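PDB 6DQX: ribonucleoside-diphosphate reductase, alpha chain from Actinobacillus ureae ATCC 25976, which probably catalyses the reduction of ribonucleoside diphosphates to deoxyribonucleotides as the catalytic subunit of a class Id ribonucleotide reductase. Local coordinates for residues A[540-544]-A[545-549]. Sequence-based numbering, arbitrary orientation.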
ATOM      1  N   LEU A 540      35.034   6.152  -8.661  1.00 19.20           N
ATOM      2  CA  LEU A 540      35.212   7.120  -9.733  1.00 19.72           C
ATOM      3  C   LEU A 540      35.798   6.450 -10.992  1.00 18.30           C
ATOM      4  O   LEU A 540      35.379   6.743 -12.124  1.00 17.89           O
ATOM      5  CB  LEU A 540      36.095   8.270  -9.279  1.00 20.43           C
ATOM      6  CG  LEU A 540      35.506   9.166  -8.176  1.00 22.67           C
ATOM      7  CD1 LEU A 540      36.553  10.179  -7.719  1.00 24.55           C
ATOM      8  CD2 LEU A 540      34.243   9.848  -8.647  1.00 23.11           C
ATOM      9  N   THR A 541      36.746   5.555 -10.784  1.00 18.98           N
ATOM     10  CA  THR A 541      37.302   4.762 -11.890  1.00 19.30           C
ATOM     11  C   THR A 541      36.222   3.902 -12.548  1.00 18.32           C
ATOM     12  O   THR A 541      36.159   3.844 -13.783  1.00 18.09           O
ATOM     13  CB  THR A 541      38.464   3.914 -11.405  1.00 20.88           C
ATOM     14  OG1 THR A 541      39.519   4.800 -11.004  1.00 20.96           O
ATOM     15  CG2 THR A 541      38.968   2.969 -12.492  1.00 20.87           C
ATOM     16  N   ALA A 542      35.346   3.308 -11.730  1.00 17.07           N
ATOM     17  CA  ALA A 542      34.222   2.520 -12.246  1.00 16.97           C
ATOM     18  C   ALA A 542      33.386   3.319 -13.224  1.00 16.32           C
ATOM     19  O   ALA A 542      33.117   2.854 -14.344  1.00 15.67           O
ATOM     20  CB  ALA A 542      33.357   1.982 -11.115  1.00 17.22           C
ATOM     21  N   GLU A 543      32.988   4.534 -12.822  1.00 16.94           N
ATOM     22  CA  GLU A 543      32.234   5.408 -13.709  1.00 18.02           C
ATOM     23  C   GLU A 543      33.048   5.809 -14.935  1.00 17.00           C
ATOM     24  O   GLU A 543      32.521   5.821 -16.051  1.00 15.75           O
ATOM     25  CB  GLU A 543      31.747   6.687 -12.998  1.00 19.59           C
ATOM     26  CG  GLU A 543      30.862   7.562 -13.901  1.00 21.18           C
ATOM     27  CD  GLU A 543      31.587   8.682 -14.642  1.00 23.78           C
ATOM     28  OE1 GLU A 543      30.967   9.294 -15.541  1.00 26.59           O
ATOM     29  OE2 GLU A 543      32.767   8.960 -14.355  1.00 25.00           O
ATOM     30  N   GLU A 544      34.304   6.181 -14.727  1.00 17.84           N
ATOM     31  CA  GLU A 544      35.165   6.594 -15.855  1.00 20.20           C
ATOM     32  C   GLU A 544      35.330   5.495 -16.908  1.00 18.83           C
ATOM     33  O   GLU A 544      35.340   5.773 -18.095  1.00 16.98           O
ATOM     34  CB  GLU A 544      36.558   7.033 -15.385  1.00 24.23           C
ATOM     35  CG  GLU A 544      36.602   8.446 -14.848  1.00 29.42           C
ATOM     36  CD  GLU A 544      37.889   8.741 -14.096  1.00 35.14           C
ATOM     37  OE1 GLU A 544      38.954   8.245 -14.543  1.00 37.59           O
ATOM     38  OE2 GLU A 544      37.823   9.458 -13.056  1.00 40.59           O
ATOM     39  N   LEU A 545      35.433   4.259 -16.454  1.00 18.71           N
ATOM     40  CA  LEU A 545      35.603   3.118 -17.362  1.00 18.30           C
ATOM     41  C   LEU A 545      34.318   2.637 -18.047  1.00 17.75           C
ATOM     42  O   LEU A 545      34.381   1.772 -18.891  1.00 17.02           O
ATOM     43  CB  LEU A 545      36.301   1.982 -16.643  1.00 19.67           C
ATOM     44  CG  LEU A 545      37.760   2.249 -16.256  1.00 21.88           C
ATOM     45  CD1 LEU A 545      38.375   1.041 -15.590  1.00 22.53           C
ATOM     46  CD2 LEU A 545      38.592   2.665 -17.475  1.00 22.56           C
ATOM     47  N   GLY A 546      33.161   3.200 -17.683  1.00 16.03           N
ATOM     48  CA  GLY A 546      31.897   2.928 -18.354  1.00 15.61           C
ATOM     49  C   GLY A 546      30.983   1.921 -17.677  1.00 15.04           C
ATOM     50  O   GLY A 546      30.006   1.507 -18.298  1.00 14.35           O
ATOM     51  N   LEU A 547      31.290   1.503 -16.439  1.00 14.08           N
ATOM     52  CA  LEU A 547      30.412   0.574 -15.700  1.00 14.60           C
ATOM     53  C   LEU A 547      29.061   1.248 -15.511  1.00 13.61           C
ATOM     54  O   LEU A 547      28.990   2.468 -15.292  1.00 13.89           O
ATOM     55  CB  LEU A 547      30.962   0.164 -14.331  1.00 15.40           C
ATOM     56  CG  LEU A 547      31.829  -1.085 -14.317  1.00 17.04           C
ATOM     57  CD1 LEU A 547      33.049  -0.837 -15.156  1.00 18.09           C
ATOM     58  CD2 LEU A 547      32.212  -1.509 -12.913  1.00 17.34           C
ATOM     59  N   LYS A 548      28.006   0.466 -15.676  1.00 13.24           N
ATOM     60  CA  LYS A 548      26.641   1.027 -15.576  1.00 13.14           C
ATOM     61  C   LYS A 548      26.109   0.956 -14.139  1.00 12.74           C
ATOM     62  O   LYS A 548      25.153   1.689 -13.790  1.00 12.52           O
ATOM     63  CB  LYS A 548      25.697   0.311 -16.531  1.00 13.37           C
ATOM     64  CG  LYS A 548      26.160   0.328 -17.972  1.00 13.46           C
ATOM     65  CD  LYS A 548      25.321  -0.610 -18.819  1.00 13.14           C
ATOM     66  CE  LYS A 548      25.643  -0.467 -20.270  1.00 13.11           C
ATOM     67  NZ  LYS A 548      24.876  -1.376 -21.166  1.00 12.93           N
ATOM     68  N   SER A 549      26.711   0.106 -13.309  1.00 12.40           N
ATOM     69  CA  SER A 549      26.279  -0.050 -11.919  1.00 12.74           C
ATOM     70  C   SER A 549      27.346  -0.669 -11.044  1.00 13.86           C
ATOM     71  O   SER A 549      28.326  -1.246 -11.542  1.00 12.98           O
ATOM     72  CB  SER A 549      24.998  -0.900 -11.830  1.00 12.78           C
ATOM     73  OG  SER A 549      25.215  -2.212 -12.338  1.00 12.09           O
TER
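L545 and T541, one helical turn apart, lie side by side and point the same way, the methyl CG2 of T541 meeting CD1 of L545 at 3.7 Å. With chi1 at -65° the hydroxyl OG1 of T541 lies beside the backbone N, where it bonds to the carbonyl of Q537 a turn earlier, and the methyl CG2 is anti to that N, alongside the leucine. In the backbone of the same two residues, L545 N donates to T541 O at 2.8 Å, an i to i+4 helical bond, and CG of L545 rests 3.4 Å from the same oxygen. G546 N reaches back to E543 O at 3.2 Å, a three-residue step in which the donor stands well above the carbonyl plane. L547 N closes a wider loop on A542 O at 3.1 Å, the N lying 25° out of the A542 carbonyl plane. Positive phi at G546 (99°) turns the chain out of the helix between these two bonds. L547 then folds back over the last turn: its CB sits 3.4 Å from A542 O, and its CD2 touches the methyl CB of A542 at 4.1 Å. Farther out, I506 and A510 of helix 502-513 pack on L547, and A510 also touches L545. N253 ties the two sides of the turn together, its ND2 bonding to both E543 O and L547 O. The acid ends of the final turn lead elsewhere, E543 to H216 and E544 into a salt bridge with K223. The two backward bonds and the positive phi of G546 make a Schellman motif, accompanied by its usual apolar contact, here A542 with L547, and end helix 532-544, leading the chain into strand 549-554 within the ribonucleotide reductase barrel domain.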